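Local coordinates for signal recognition 54 kDa protein (Pyrococcus furiosus, PDB 3DM5), which belongs to the SRP54 family of signal recognition particle proteins, joining a helical bundle, a P-loop nucleotide-binding domain and a helical C-terminal domain, at residues Pro100-Met105 with Asn209-His214; Tyr129-Val134 with Ile185-Thr190; Leu120-Gln125 with Asp152-Glu157; Glu215-Ile220 with Ile241-Val246; Ala267-Ile272 with Glu282-Pro287. One frame throughout, in Å; residues are numbered along the deposited sequence.

All five contacts lie in the P-loop domain. Interactions 1, 2, 4 and 5 reach one eight-stranded mixed sheet. Strand 101-106 sits between strand 185-189 of interaction 2 and strand 215-221 of interaction 4, and the centres of those contacts are about 10 and 12 Å from that of interaction 1. In interaction 5, strand 269-273, the neighbour of strand 242-247, pairs with the antiparallel outer strand 281-283; its centre is about 11 Å from that of interaction 4. Helix 113-125, which carries one half of interaction 3, packs on the sheet and touches all the others, with Leu120 reaching Met105, Ile217 and Phe271. Among the side chains of these contacts, those of Asp189 and Val219 come closest to bound GDP, at about 6 and 7 Å.

Interaction 1 of 5, residues Pro100-Met105 with Asn209-His214; sequences PTILLM and NVIHPH
Pro213 draws level with Ile102, their CA atoms 4.7 Å apart, where the chain leaving helix 198-211 arrives at strand 101-106 of the central, mostly parallel sheet in this P-loop NTPase fold. The touching parts run 115° apart, so the loop passes across the strand at this point; strand pairing begins just beyond, where the backbone of Glu215 bonds to those of Ile102 and Leu104. His212, the first residue to leave the helix, has positive phi and turns the chain toward the sheet. A weak hydrogen bond joins His214 N to Ile102 O at 2.8 Å, bent to 121° at the hydrogen.

Beside that bond, apolar groups close the angle between helix end and strand. Ile211 has CG1 between its backbone N and carbonyl carbon (chi1 79°), and its CD1 reaches both Ile102 CG2, at 4.0 Å, and Leu104 CD1, at 4.1 Å. The ring of Pro213 fills in next to them: its CB meets Ile102 CG2, and its CG is 3.8 Å from Leu104 CB. Val188 of the neighbouring strand also touches Ile102 and Ile211.

Thr101 and His214 lie side by side and point the same way. The hydroxyl of Thr101 is bonded to Glu98 O, while its methyl CG2 approaches the imidazole obliquely, 3.5 Å from His214 ND1. Leu103 CD2 comes to the edge of the same ring, 4.2 Å from His214 ND1.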
# COMPACT_ATOMS: atom_id res chain seq x y z
N PRO A 100 17.02 0.73 -48.62
CA PRO A 100 16.82 1.44 -47.35
C PRO A 100 15.36 1.28 -46.91
O PRO A 100 14.46 1.84 -47.56
CB PRO A 100 17.13 2.91 -47.70
CG PRO A 100 17.89 2.87 -48.91
CD PRO A 100 17.43 1.66 -49.68
N THR A 101 15.12 0.46 -45.89
CA THR A 101 13.78 0.39 -45.33
C THR A 101 13.63 1.61 -44.43
O THR A 101 14.42 1.79 -43.49
CB THR A 101 13.52 -0.89 -44.56
OG1 THR A 101 13.67 -2.02 -45.43
CG2 THR A 101 12.10 -0.90 -43.99
N ILE A 102 12.67 2.47 -44.77
CA ILE A 102 12.49 3.74 -44.07
C ILE A 102 11.35 3.73 -43.06
O ILE A 102 10.20 3.35 -43.38
CB ILE A 102 12.32 4.90 -45.05
CG1 ILE A 102 13.59 5.07 -45.90
CG2 ILE A 102 12.02 6.18 -44.31
CD1 ILE A 102 13.38 5.99 -47.10
N LEU A 103 11.69 4.11 -41.83
CA LEU A 103 10.72 4.11 -40.73
C LEU A 103 10.53 5.54 -40.29
O LEU A 103 11.50 6.24 -39.94
CB LEU A 103 11.21 3.24 -39.57
CG LEU A 103 11.60 1.80 -39.94
CD1 LEU A 103 12.11 1.04 -38.73
CD2 LEU A 103 10.45 1.08 -40.62
N LEU A 104 9.29 6.00 -40.33
CA LEU A 104 8.99 7.38 -40.00
C LEU A 104 8.35 7.43 -38.62
O LEU A 104 7.30 6.82 -38.39
CB LEU A 104 8.10 8.01 -41.08
CG LEU A 104 7.47 9.38 -40.80
CD1 LEU A 104 8.53 10.46 -40.80
CD2 LEU A 104 6.39 9.67 -41.83
N MET A 105 8.98 8.15 -37.69
CA MET A 105 8.53 8.18 -36.29
C MET A 105 7.82 9.49 -35.94
O MET A 105 8.36 10.57 -36.15
CB MET A 105 9.70 7.98 -35.35
CG MET A 105 10.66 6.92 -35.84
SD MET A 105 9.99 5.28 -35.65
CE MET A 105 10.13 5.11 -33.86
N ASN A 209 4.18 11.68 -47.49
CA ASN A 209 3.98 11.72 -48.93
C ASN A 209 5.30 12.04 -49.62
O ASN A 209 5.67 11.46 -50.65
CB ASN A 209 2.91 12.74 -49.30
CG ASN A 209 1.50 12.26 -48.95
OD1 ASN A 209 0.58 13.08 -48.80
ND2 ASN A 209 1.32 10.95 -48.82
N VAL A 210 6.03 12.95 -49.03
CA VAL A 210 7.32 13.31 -49.53
C VAL A 210 8.39 12.21 -49.43
O VAL A 210 9.11 11.98 -50.40
CB VAL A 210 7.83 14.57 -48.84
CG1 VAL A 210 9.26 14.85 -49.26
CG2 VAL A 210 6.90 15.75 -49.16
N ILE A 211 8.52 11.52 -48.29
CA ILE A 211 9.62 10.56 -48.14
C ILE A 211 9.26 9.12 -48.46
O ILE A 211 10.13 8.31 -48.72
CB ILE A 211 10.37 10.62 -46.76
CG1 ILE A 211 9.57 9.91 -45.67
CG2 ILE A 211 10.70 12.05 -46.36
CD1 ILE A 211 10.34 9.78 -44.37
N HIS A 212 7.97 8.80 -48.43
CA HIS A 212 7.49 7.51 -48.88
C HIS A 212 8.04 6.39 -48.02
O HIS A 212 8.68 5.46 -48.53
CB HIS A 212 7.91 7.29 -50.34
CG HIS A 212 6.78 6.89 -51.24
ND1 HIS A 212 5.84 7.79 -51.70
CD2 HIS A 212 6.45 5.69 -51.78
CE1 HIS A 212 4.98 7.16 -52.48
NE2 HIS A 212 5.32 5.89 -52.54
N PRO A 213 7.80 6.45 -46.70
CA PRO A 213 8.44 5.50 -45.79
C PRO A 213 7.84 4.13 -45.99
O PRO A 213 6.71 4.00 -46.48
CB PRO A 213 8.05 6.01 -44.40
CG PRO A 213 7.10 7.15 -44.61
CD PRO A 213 6.69 7.16 -46.04
N HIS A 214 8.59 3.11 -45.60
CA HIS A 214 8.01 1.78 -45.51
C HIS A 214 6.94 1.70 -44.42
O HIS A 214 5.99 0.93 -44.53
CB HIS A 214 9.07 0.71 -45.25
CG HIS A 214 8.48 -0.62 -44.89
ND1 HIS A 214 8.65 -1.21 -43.66
CD2 HIS A 214 7.69 -1.47 -45.61
CE1 HIS A 214 8.00 -2.36 -43.62
NE2 HIS A 214 7.41 -2.54 -44.80

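Interaction 2 of 5, residues Tyr129-Val134 with Ile185-Thr190; sequences YKVGVV and IIIVDT
Two neighbouring parallel strands of the central sheet in the P-loop NTPase fold meet here, Val131-Val134 pairing in order with Ile185-Val188. Their axes come within 4.6 Å and cross at -18°. Five backbone hydrogen bonds join them, from Ile185 N to Lys130 O at 3.0 Å through to Asp189 N and Val134 O at 2.9 Å, the last almost straight (179°).

On the face of Val131, Ile185 and Ile187, Val131 CG1 packs 3.9 Å from Ile187 CD1, and helix 113-125 covers these residues through Ala121 and Phe124. On the face of Val134, Ile186 and Val188, Val134 straddles two partners, sending CG2 to Ile186 CG2 at 3.8 Å and CG1 to Val188 CG1. Asp189, at the strand end toward GDP, has a long, weak ion pair with Lys113, and its backbone O is hydrogen-bonded to Ser136 OG.

At the other end Ile185, with CG1 opposite its carbonyl carbon (chi1 -61°), extends its chain over the Tyr129 ring. This is a CH-pi contact, Ile185 CD1 lying 4.0 Å from the ring centroid.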
# COMPACT_ATOMS: atom_id res chain seq x y z
N TYR A 129 22.52 -4.75 -38.86
CA TYR A 129 22.10 -3.80 -39.87
C TYR A 129 22.94 -2.54 -39.83
O TYR A 129 23.46 -2.16 -38.77
CB TYR A 129 20.63 -3.45 -39.69
CG TYR A 129 19.70 -4.51 -40.21
CD1 TYR A 129 19.49 -4.65 -41.58
CD2 TYR A 129 19.02 -5.36 -39.35
CE1 TYR A 129 18.63 -5.62 -42.07
CE2 TYR A 129 18.16 -6.33 -39.82
CZ TYR A 129 17.97 -6.46 -41.19
OH TYR A 129 17.12 -7.42 -41.68
N LYS A 130 23.08 -1.90 -40.98
CA LYS A 130 23.61 -0.54 -40.99
C LYS A 130 22.42 0.36 -40.81
O LYS A 130 21.42 0.24 -41.54
CB LYS A 130 24.31 -0.20 -42.30
CG LYS A 130 25.76 -0.63 -42.36
CD LYS A 130 26.57 0.33 -43.21
CE LYS A 130 26.43 1.73 -42.67
NZ LYS A 130 27.19 2.71 -43.49
N VAL A 131 22.50 1.27 -39.84
CA VAL A 131 21.39 2.15 -39.56
C VAL A 131 21.84 3.59 -39.65
O VAL A 131 22.93 3.93 -39.20
CB VAL A 131 20.80 1.90 -38.16
CG1 VAL A 131 19.65 2.86 -37.88
CG2 VAL A 131 20.34 0.48 -38.03
N GLY A 132 20.98 4.42 -40.22
CA GLY A 132 21.12 5.85 -40.12
C GLY A 132 19.86 6.45 -39.54
O GLY A 132 18.75 6.01 -39.86
N VAL A 133 20.00 7.44 -38.67
CA VAL A 133 18.84 8.16 -38.20
C VAL A 133 18.92 9.56 -38.75
O VAL A 133 20.00 10.13 -38.89
CB VAL A 133 18.64 8.16 -36.63
CG1 VAL A 133 19.38 7.01 -35.97
CG2 VAL A 133 19.06 9.50 -36.02
N VAL A 134 17.75 10.10 -39.06
CA VAL A 134 17.62 11.43 -39.60
C VAL A 134 16.78 12.19 -38.61
O VAL A 134 15.64 11.81 -38.35
CB VAL A 134 16.84 11.41 -40.93
CG1 VAL A 134 16.46 12.84 -41.37
CG2 VAL A 134 17.65 10.70 -41.99
N ILE A 185 18.86 0.52 -43.00
CA ILE A 185 17.68 1.04 -42.31
C ILE A 185 17.84 2.51 -41.99
O ILE A 185 18.87 2.93 -41.47
CB ILE A 185 17.33 0.21 -41.03
CG1 ILE A 185 17.03 -1.25 -41.41
CG2 ILE A 185 16.12 0.81 -40.30
CD1 ILE A 185 16.67 -2.14 -40.28
N ILE A 186 16.82 3.29 -42.34
CA ILE A 186 16.80 4.70 -41.97
C ILE A 186 15.60 4.98 -41.06
O ILE A 186 14.45 4.68 -41.42
CB ILE A 186 16.71 5.62 -43.19
CG1 ILE A 186 17.77 5.25 -44.21
CG2 ILE A 186 16.87 7.06 -42.76
CD1 ILE A 186 17.67 6.05 -45.50
N ILE A 187 15.88 5.56 -39.88
CA ILE A 187 14.83 5.96 -38.95
C ILE A 187 14.74 7.47 -38.91
O ILE A 187 15.73 8.14 -38.65
CB ILE A 187 15.10 5.44 -37.55
CG1 ILE A 187 15.02 3.92 -37.56
CG2 ILE A 187 14.07 6.01 -36.59
CD1 ILE A 187 16.00 3.25 -36.70
N VAL A 188 13.55 7.99 -39.20
CA VAL A 188 13.32 9.42 -39.31
C VAL A 188 12.49 9.93 -38.15
O VAL A 188 11.36 9.50 -37.92
CB VAL A 188 12.59 9.78 -40.62
CG1 VAL A 188 12.68 11.27 -40.86
CG2 VAL A 188 13.15 8.98 -41.80
N ASP A 189 13.09 10.86 -37.41
CA ASP A 189 12.56 11.43 -36.19
C ASP A 189 11.95 12.78 -36.53
O ASP A 189 12.68 13.75 -36.72
CB ASP A 189 13.71 11.60 -35.17
CG ASP A 189 13.28 12.31 -33.89
OD1 ASP A 189 12.17 12.02 -33.40
OD2 ASP A 189 14.04 13.14 -33.37
N THR A 190 10.63 12.83 -36.62
CA THR A 190 9.95 14.05 -37.03
C THR A 190 9.72 14.96 -35.84
O THR A 190 10.03 14.61 -34.71
CB THR A 190 8.62 13.74 -37.67
OG1 THR A 190 7.80 13.02 -36.74
CG2 THR A 190 8.84 12.88 -38.89

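Interaction 3 of 5, residues Leu120-Gln125 with Asp152-Glu157; sequences LARYFQ and DRYHIE
Arg122 lies against Tyr154 where helix 113-125 meets the loop leading into edge strand 157-159 of the P-loop NTPase fold. Their side chains cross at about a right angle, yet their flat groups are stacked, with a tilt of 25° between the guanidinium and ring planes. Tyr154 CE1 sits over the centre of the guanidinium, 3.5 Å from Arg122 CZ. Further back along the arginine, Arg122 CD makes a CH-pi contact over the same face of the ring, 3.9 Å from its centroid. A bend at chi2 (64°) turns the arginine chain to lie across the tyrosine in this way.

Gln125, about one turn on, helps to set the rotation of the guanidinium. Arg122 NH1 donates to Gln125 OE1 at 2.7 Å, and the acceptor lies close to the guanidinium plane. The Gln125 amide stands steeply to the Tyr154 ring, 79° between planes, with OE1 3.7 Å from Tyr154 CB. Ile278 touches both Arg122 and Tyr154.

Deeper in, Ile156 points at the helix and packs against the aliphatic part of the glutamine, while Val133 of strand 131-135 touches both Ile156 and Ala121. Ile156 CD1 lies 3.7 Å from Gln125 CB and 4.2 Å from Ala121 CB.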
# COMPACT_ATOMS: atom_id res chain seq x y z
N LEU A 120 15.26 1.90 -31.16
CA LEU A 120 14.96 1.19 -32.41
C LEU A 120 16.21 1.10 -33.32
O LEU A 120 16.52 0.05 -33.87
CB LEU A 120 13.78 1.84 -33.11
CG LEU A 120 13.05 1.02 -34.16
CD1 LEU A 120 12.58 -0.29 -33.59
CD2 LEU A 120 11.90 1.82 -34.68
N ALA A 121 16.95 2.19 -33.45
CA ALA A 121 18.18 2.14 -34.23
C ALA A 121 19.14 1.11 -33.66
O ALA A 121 19.68 0.27 -34.40
CB ALA A 121 18.83 3.50 -34.27
N ARG A 122 19.35 1.16 -32.35
CA ARG A 122 20.25 0.23 -31.68
C ARG A 122 19.76 -1.22 -31.78
O ARG A 122 20.57 -2.14 -31.96
CB ARG A 122 20.44 0.62 -30.21
CG ARG A 122 21.15 -0.44 -29.36
CD ARG A 122 22.58 -0.68 -29.82
NE ARG A 122 23.25 -1.66 -28.97
CZ ARG A 122 24.38 -2.28 -29.29
NH1 ARG A 122 24.96 -2.05 -30.45
NH2 ARG A 122 24.92 -3.16 -28.44
N TYR A 123 18.45 -1.43 -31.64
CA TYR A 123 17.89 -2.76 -31.80
C TYR A 123 18.32 -3.36 -33.13
O TYR A 123 18.76 -4.50 -33.20
CB TYR A 123 16.35 -2.73 -31.69
CG TYR A 123 15.65 -4.00 -32.14
CD1 TYR A 123 15.29 -4.97 -31.23
CD2 TYR A 123 15.32 -4.21 -33.48
CE1 TYR A 123 14.64 -6.14 -31.64
CE2 TYR A 123 14.67 -5.39 -33.90
CZ TYR A 123 14.34 -6.34 -32.96
OH TYR A 123 13.69 -7.50 -33.33
N PHE A 124 18.19 -2.57 -34.20
CA PHE A 124 18.54 -3.07 -35.52
C PHE A 124 20.04 -3.22 -35.76
O PHE A 124 20.47 -4.19 -36.38
CB PHE A 124 17.91 -2.21 -36.62
CG PHE A 124 16.48 -2.52 -36.85
CD1 PHE A 124 15.49 -1.55 -36.68
CD2 PHE A 124 16.10 -3.81 -37.18
CE1 PHE A 124 14.15 -1.87 -36.90
CE2 PHE A 124 14.76 -4.14 -37.40
CZ PHE A 124 13.78 -3.16 -37.26
N GLN A 125 20.82 -2.28 -35.26
CA GLN A 125 22.28 -2.35 -35.39
C GLN A 125 22.87 -3.57 -34.67
O GLN A 125 23.68 -4.30 -35.24
CB GLN A 125 22.92 -1.07 -34.87
CG GLN A 125 24.36 -0.98 -35.23
CD GLN A 125 25.25 -0.72 -34.03
OE1 GLN A 125 24.83 -0.89 -32.89
NE2 GLN A 125 26.49 -0.31 -34.28
N ASP A 152 26.17 7.96 -30.61
CA ASP A 152 27.58 8.02 -31.03
C ASP A 152 28.38 6.78 -30.61
O ASP A 152 29.21 6.29 -31.39
CB ASP A 152 28.30 9.27 -30.51
CG ASP A 152 27.93 10.54 -31.26
OD1 ASP A 152 27.15 10.49 -32.22
OD2 ASP A 152 28.44 11.62 -30.86
N ARG A 153 28.13 6.28 -29.40
CA ARG A 153 28.87 5.13 -28.87
C ARG A 153 28.76 3.97 -29.84
O ARG A 153 29.62 3.11 -29.87
CB ARG A 153 28.33 4.64 -27.52
CG ARG A 153 27.27 5.51 -26.89
CD ARG A 153 26.80 4.98 -25.52
NE ARG A 153 26.34 6.09 -24.69
CZ ARG A 153 25.07 6.43 -24.48
NH1 ARG A 153 24.07 5.70 -25.02
NH2 ARG A 153 24.79 7.49 -23.72
N TYR A 154 27.68 3.94 -30.61
CA TYR A 154 27.44 2.79 -31.47
C TYR A 154 27.84 3.10 -32.90
O TYR A 154 27.75 2.25 -33.77
CB TYR A 154 25.99 2.31 -31.35
CG TYR A 154 25.60 2.07 -29.91
CD1 TYR A 154 26.00 0.92 -29.24
CD2 TYR A 154 24.85 3.01 -29.21
CE1 TYR A 154 25.66 0.71 -27.91
CE2 TYR A 154 24.51 2.81 -27.90
CZ TYR A 154 24.91 1.67 -27.25
OH TYR A 154 24.55 1.48 -25.94
N HIS A 155 28.33 4.32 -33.11
CA HIS A 155 28.74 4.76 -34.45
C HIS A 155 27.58 4.76 -35.44
O HIS A 155 27.78 4.78 -36.65
CB HIS A 155 29.89 3.90 -34.97
CG HIS A 155 31.09 3.91 -34.09
ND1 HIS A 155 31.91 5.01 -33.96
CD2 HIS A 155 31.61 2.96 -33.28
CE1 HIS A 155 32.88 4.74 -33.11
NE2 HIS A 155 32.72 3.50 -32.68
N ILE A 156 26.36 4.74 -34.91
CA ILE A 156 25.18 4.91 -35.71
C ILE A 156 25.09 6.37 -36.10
O ILE A 156 24.99 7.24 -35.24
CB ILE A 156 23.92 4.49 -34.95
CG1 ILE A 156 24.00 3.00 -34.63
CG2 ILE A 156 22.68 4.78 -35.78
CD1 ILE A 156 22.84 2.49 -33.79
N GLU A 157 25.13 6.62 -37.41
CA GLU A 157 25.02 7.98 -37.93
C GLU A 157 23.72 8.67 -37.58
O GLU A 157 22.63 8.11 -37.71
CB GLU A 157 25.22 8.01 -39.45
CG GLU A 157 24.60 9.24 -40.09
CD GLU A 157 25.27 9.63 -41.39
OE1 GLU A 157 25.81 8.73 -42.08
OE2 GLU A 157 25.24 10.84 -41.72

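Interaction 4 of 5, residues Glu215-Ile220 with Ile241-Val246; sequences EVILVI and IGSIIV
Glu215 sends CG opposite its backbone N (chi1 -163°) and stretches out beyond it, while Ser243 turns OG into the space between its own N and carbonyl carbon (chi1 65°); together these torsions bring the carboxylate and the hydroxyl into contact. Ser243 OG donates to Glu215 OE2 at 2.8 Å; the carboxylate oxygen accepts with its anti lone pair, the one directed away from OE1. Ile217 CG1 lies against the hydroxyl, 3.3 Å from Ser243 OG.

These residues belong to adjacent parallel strands, 215-221 and 242-247, joined through helix 228-237 as a beta-alpha-beta crossover. The strand axes cross at -30°. Five backbone hydrogen bonds run between them, starting with Val216 N to Ile241 O at 2.9 Å and finishing with Ile220 N to Ile245 O at 2.8 Å.

On the face shared with Ser243, Ile217 CG2 meets Ile245 CD1 at 3.8 Å. On the other face Ile244 packs with two branches: its CG2 is 3.8 Å from Ile220 CD1, and its CD1 reaches back to Leu218 CB at 4.0 Å. Phe235 of the crossover helix touches Val216 and Leu218, and Val262 touches Ile220 and Ile244.

Lys270 NZ, on the next strand, forms a salt bridge with Glu215 OE2, the oxygen that also accepts from Ser243. Two partners thus grip one oxygen of a buried carboxylate, an arrangement that would be expected to favour its charged form.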
# COMPACT_ATOMS: atom_id res chain seq x y z
N GLU A 215 7.10 2.49 -43.36
CA GLU A 215 6.21 2.40 -42.22
C GLU A 215 6.16 3.70 -41.43
O GLU A 215 7.15 4.41 -41.32
CB GLU A 215 6.62 1.23 -41.32
CG GLU A 215 5.56 0.81 -40.35
CD GLU A 215 5.71 -0.65 -39.92
OE1 GLU A 215 6.16 -1.48 -40.74
OE2 GLU A 215 5.37 -0.96 -38.76
N VAL A 216 5.00 4.00 -40.87
CA VAL A 216 4.88 5.16 -40.01
C VAL A 216 4.58 4.67 -38.60
O VAL A 216 3.65 3.90 -38.40
CB VAL A 216 3.83 6.13 -40.52
CG1 VAL A 216 3.62 7.27 -39.55
CG2 VAL A 216 4.26 6.67 -41.86
N ILE A 217 5.40 5.08 -37.64
CA ILE A 217 5.31 4.55 -36.28
C ILE A 217 5.01 5.66 -35.30
O ILE A 217 5.80 6.59 -35.15
CB ILE A 217 6.60 3.87 -35.83
CG1 ILE A 217 6.94 2.68 -36.72
CG2 ILE A 217 6.46 3.37 -34.42
CD1 ILE A 217 8.29 2.06 -36.39
N LEU A 218 3.84 5.57 -34.68
CA LEU A 218 3.41 6.52 -33.66
C LEU A 218 3.87 6.02 -32.29
O LEU A 218 3.65 4.85 -31.93
CB LEU A 218 1.89 6.69 -33.70
CG LEU A 218 1.37 7.55 -32.54
CD1 LEU A 218 2.03 8.94 -32.59
CD2 LEU A 218 -0.15 7.62 -32.51
N VAL A 219 4.52 6.90 -31.55
CA VAL A 219 5.06 6.58 -30.23
C VAL A 219 4.11 7.14 -29.17
O VAL A 219 3.91 8.34 -29.08
CB VAL A 219 6.47 7.17 -30.09
CG1 VAL A 219 6.98 6.98 -28.68
CG2 VAL A 219 7.40 6.51 -31.09
N ILE A 220 3.48 6.26 -28.41
CA ILE A 220 2.51 6.66 -27.40
C ILE A 220 3.05 6.41 -26.00
O ILE A 220 3.55 5.32 -25.69
CB ILE A 220 1.18 5.89 -27.52
CG1 ILE A 220 0.62 5.98 -28.93
CG2 ILE A 220 0.15 6.41 -26.53
CD1 ILE A 220 -0.75 5.36 -29.06
N ILE A 241 -0.29 2.72 -43.48
CA ILE A 241 0.90 1.96 -43.07
C ILE A 241 1.39 2.28 -41.65
O ILE A 241 2.60 2.46 -41.41
CB ILE A 241 2.08 2.15 -44.08
CG1 ILE A 241 2.27 3.62 -44.44
CG2 ILE A 241 1.87 1.34 -45.33
CD1 ILE A 241 3.66 3.91 -44.99
N GLY A 242 0.45 2.35 -40.70
CA GLY A 242 0.79 2.78 -39.36
C GLY A 242 0.98 1.64 -38.38
O GLY A 242 0.30 0.62 -38.45
N SER A 243 1.93 1.80 -37.46
CA SER A 243 2.06 0.93 -36.29
C SER A 243 2.37 1.76 -35.06
O SER A 243 2.54 2.98 -35.15
CB SER A 243 3.16 -0.11 -36.48
OG SER A 243 4.44 0.52 -36.58
N ILE A 244 2.51 1.10 -33.92
CA ILE A 244 2.60 1.81 -32.65
C ILE A 244 3.71 1.26 -31.80
O ILE A 244 3.90 0.04 -31.72
CB ILE A 244 1.26 1.65 -31.86
CG1 ILE A 244 0.05 1.88 -32.76
CG2 ILE A 244 1.23 2.54 -30.62
CD1 ILE A 244 -0.22 3.32 -33.01
N ILE A 245 4.46 2.15 -31.16
CA ILE A 245 5.29 1.75 -30.04
C ILE A 245 4.74 2.43 -28.80
O ILE A 245 4.46 3.63 -28.80
CB ILE A 245 6.75 2.13 -30.23
CG1 ILE A 245 7.37 1.25 -31.32
CG2 ILE A 245 7.52 1.95 -28.90
CD1 ILE A 245 8.72 1.77 -31.84
N VAL A 246 4.55 1.65 -27.75
CA VAL A 246 4.04 2.17 -26.49
C VAL A 246 5.18 2.26 -25.49
O VAL A 246 5.85 1.25 -25.22
CB VAL A 246 2.92 1.27 -25.95
CG1 VAL A 246 2.42 1.79 -24.63
CG2 VAL A 246 1.80 1.22 -26.97

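Interaction 5 of 5, residues Ala267-Ile272 with Glu282-Pro287; sequences APIKFI and EPFDPP
Ile272 and Glu282 form a hydrogen-bonded antiparallel pair where the last two strands of the sheet turn back on each other at its edge. The pair is closed by Ile272 N to Glu282 O at 2.9 Å and Glu282 N to Ile272 O at 3.1 Å. Their side chains lie alongside one another, Ile272 CG1 being 3.4 Å from Glu282 CG. Phe271 and Pro283 are the adjoining non-hydrogen-bonded pair; their side chains spread apart from the pair, though the Phe271 ring still touches Pro283. Beyond them Phe284 N bonds to Lys270 O at 2.8 Å from well above the carbonyl plane, 51° out of it.

The two strands make a beta hairpin, the antiparallel extension of the otherwise parallel sheet of this P-loop domain, and Phe284 leads from it into helix 286-293. With CG opposite its backbone N (chi1 -169°), Phe284 places its ring against two isoleucines of strand 269-273: CD2 is 3.9 Å from Ile269 CB, and CD1 is the same distance from Ile272 CG2. Leu259 of helix 255-263 touches both Ile272 and Phe284. The Phe271 ring meets that of Tyr123 edge-to-face. A water links the two segments beyond the last direct bond, donating to Ile269 O at 2.8 Å and to Phe284 O at 2.6 Å.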
# COMPACT_ATOMS: atom_id res chain seq x y z
N ALA A 267 -4.71 -1.11 -34.60
CA ALA A 267 -3.35 -0.75 -34.92
C ALA A 267 -2.37 -1.72 -34.25
O ALA A 267 -2.56 -2.11 -33.10
CB ALA A 267 -3.06 0.68 -34.51
N PRO A 268 -1.33 -2.11 -34.99
CA PRO A 268 -0.35 -3.09 -34.52
C PRO A 268 0.65 -2.45 -33.56
O PRO A 268 1.26 -1.44 -33.93
CB PRO A 268 0.38 -3.50 -35.80
CG PRO A 268 -0.04 -2.54 -36.84
CD PRO A 268 -0.95 -1.51 -36.26
N ILE A 269 0.80 -3.03 -32.37
CA ILE A 269 1.86 -2.64 -31.45
C ILE A 269 3.05 -3.52 -31.78
O ILE A 269 2.95 -4.75 -31.68
CB ILE A 269 1.47 -2.88 -29.99
CG1 ILE A 269 0.16 -2.17 -29.67
CG2 ILE A 269 2.58 -2.41 -29.07
CD1 ILE A 269 -0.54 -2.75 -28.49
N LYS A 270 4.17 -2.89 -32.16
CA LYS A 270 5.37 -3.63 -32.56
C LYS A 270 6.45 -3.70 -31.47
O LYS A 270 7.15 -4.69 -31.35
CB LYS A 270 5.94 -3.02 -33.83
CG LYS A 270 4.89 -2.75 -34.89
CD LYS A 270 5.02 -3.69 -36.07
CE LYS A 270 4.00 -3.36 -37.17
NZ LYS A 270 4.44 -3.80 -38.52
N PHE A 271 6.60 -2.65 -30.67
CA PHE A 271 7.54 -2.69 -29.55
C PHE A 271 6.94 -1.99 -28.36
O PHE A 271 5.99 -1.23 -28.48
CB PHE A 271 8.85 -1.97 -29.90
CG PHE A 271 9.54 -2.49 -31.13
CD1 PHE A 271 9.08 -2.14 -32.40
CD2 PHE A 271 10.66 -3.29 -31.02
CE1 PHE A 271 9.72 -2.60 -33.54
CE2 PHE A 271 11.31 -3.75 -32.15
CZ PHE A 271 10.83 -3.41 -33.42
N ILE A 272 7.52 -2.25 -27.19
CA ILE A 272 7.19 -1.49 -26.01
C ILE A 272 8.46 -0.93 -25.45
O ILE A 272 9.50 -1.57 -25.52
CB ILE A 272 6.45 -2.35 -24.97
CG1 ILE A 272 7.21 -3.64 -24.67
CG2 ILE A 272 5.05 -2.66 -25.45
CD1 ILE A 272 6.71 -4.36 -23.44
N GLU A 282 11.51 -3.80 -26.09
CA GLU A 282 11.33 -5.20 -26.45
C GLU A 282 10.22 -5.36 -27.51
O GLU A 282 9.24 -4.62 -27.51
CB GLU A 282 11.09 -6.04 -25.19
CG GLU A 282 9.73 -5.88 -24.58
CD GLU A 282 9.43 -6.93 -23.52
OE1 GLU A 282 10.20 -7.01 -22.53
OE2 GLU A 282 8.43 -7.67 -23.67
N PRO A 283 10.40 -6.31 -28.45
CA PRO A 283 9.34 -6.47 -29.44
C PRO A 283 8.09 -6.98 -28.75
O PRO A 283 8.18 -7.64 -27.71
CB PRO A 283 9.90 -7.52 -30.40
CG PRO A 283 11.37 -7.53 -30.16
CD PRO A 283 11.55 -7.18 -28.72
N PHE A 284 6.93 -6.67 -29.32
CA PHE A 284 5.67 -7.04 -28.71
C PHE A 284 5.05 -8.22 -29.44
O PHE A 284 4.72 -8.16 -30.63
CB PHE A 284 4.72 -5.85 -28.66
CG PHE A 284 3.49 -6.09 -27.80
CD1 PHE A 284 3.59 -6.10 -26.42
CD2 PHE A 284 2.25 -6.29 -28.38
CE1 PHE A 284 2.47 -6.31 -25.62
CE2 PHE A 284 1.13 -6.50 -27.59
CZ PHE A 284 1.24 -6.50 -26.21
N ASP A 285 4.90 -9.29 -28.69
CA ASP A 285 4.39 -10.55 -29.21
C ASP A 285 3.35 -10.99 -28.18
O ASP A 285 3.69 -11.64 -27.18
CB ASP A 285 5.55 -11.55 -29.33
CG ASP A 285 5.12 -12.88 -29.93
OD1 ASP A 285 3.91 -13.18 -29.98
OD2 ASP A 285 6.02 -13.64 -30.34
N PRO A 286 2.09 -10.59 -28.42
CA PRO A 286 0.95 -10.73 -27.50
C PRO A 286 0.92 -12.04 -26.70
O PRO A 286 0.85 -11.96 -25.48
CB PRO A 286 -0.27 -10.61 -28.43
CG PRO A 286 0.19 -9.65 -29.46
CD PRO A 286 1.69 -9.94 -29.68
N PRO A 287 0.97 -13.20 -27.37
CA PRO A 287 0.86 -14.47 -26.63
C PRO A 287 2.01 -14.69 -25.64
O PRO A 287 1.79 -15.29 -24.59
CB PRO A 287 0.91 -15.54 -27.74
CG PRO A 287 0.69 -14.81 -29.00
CD PRO A 287 1.17 -13.43 -28.81
O HOH W 1 3.44 -7.34 -32.73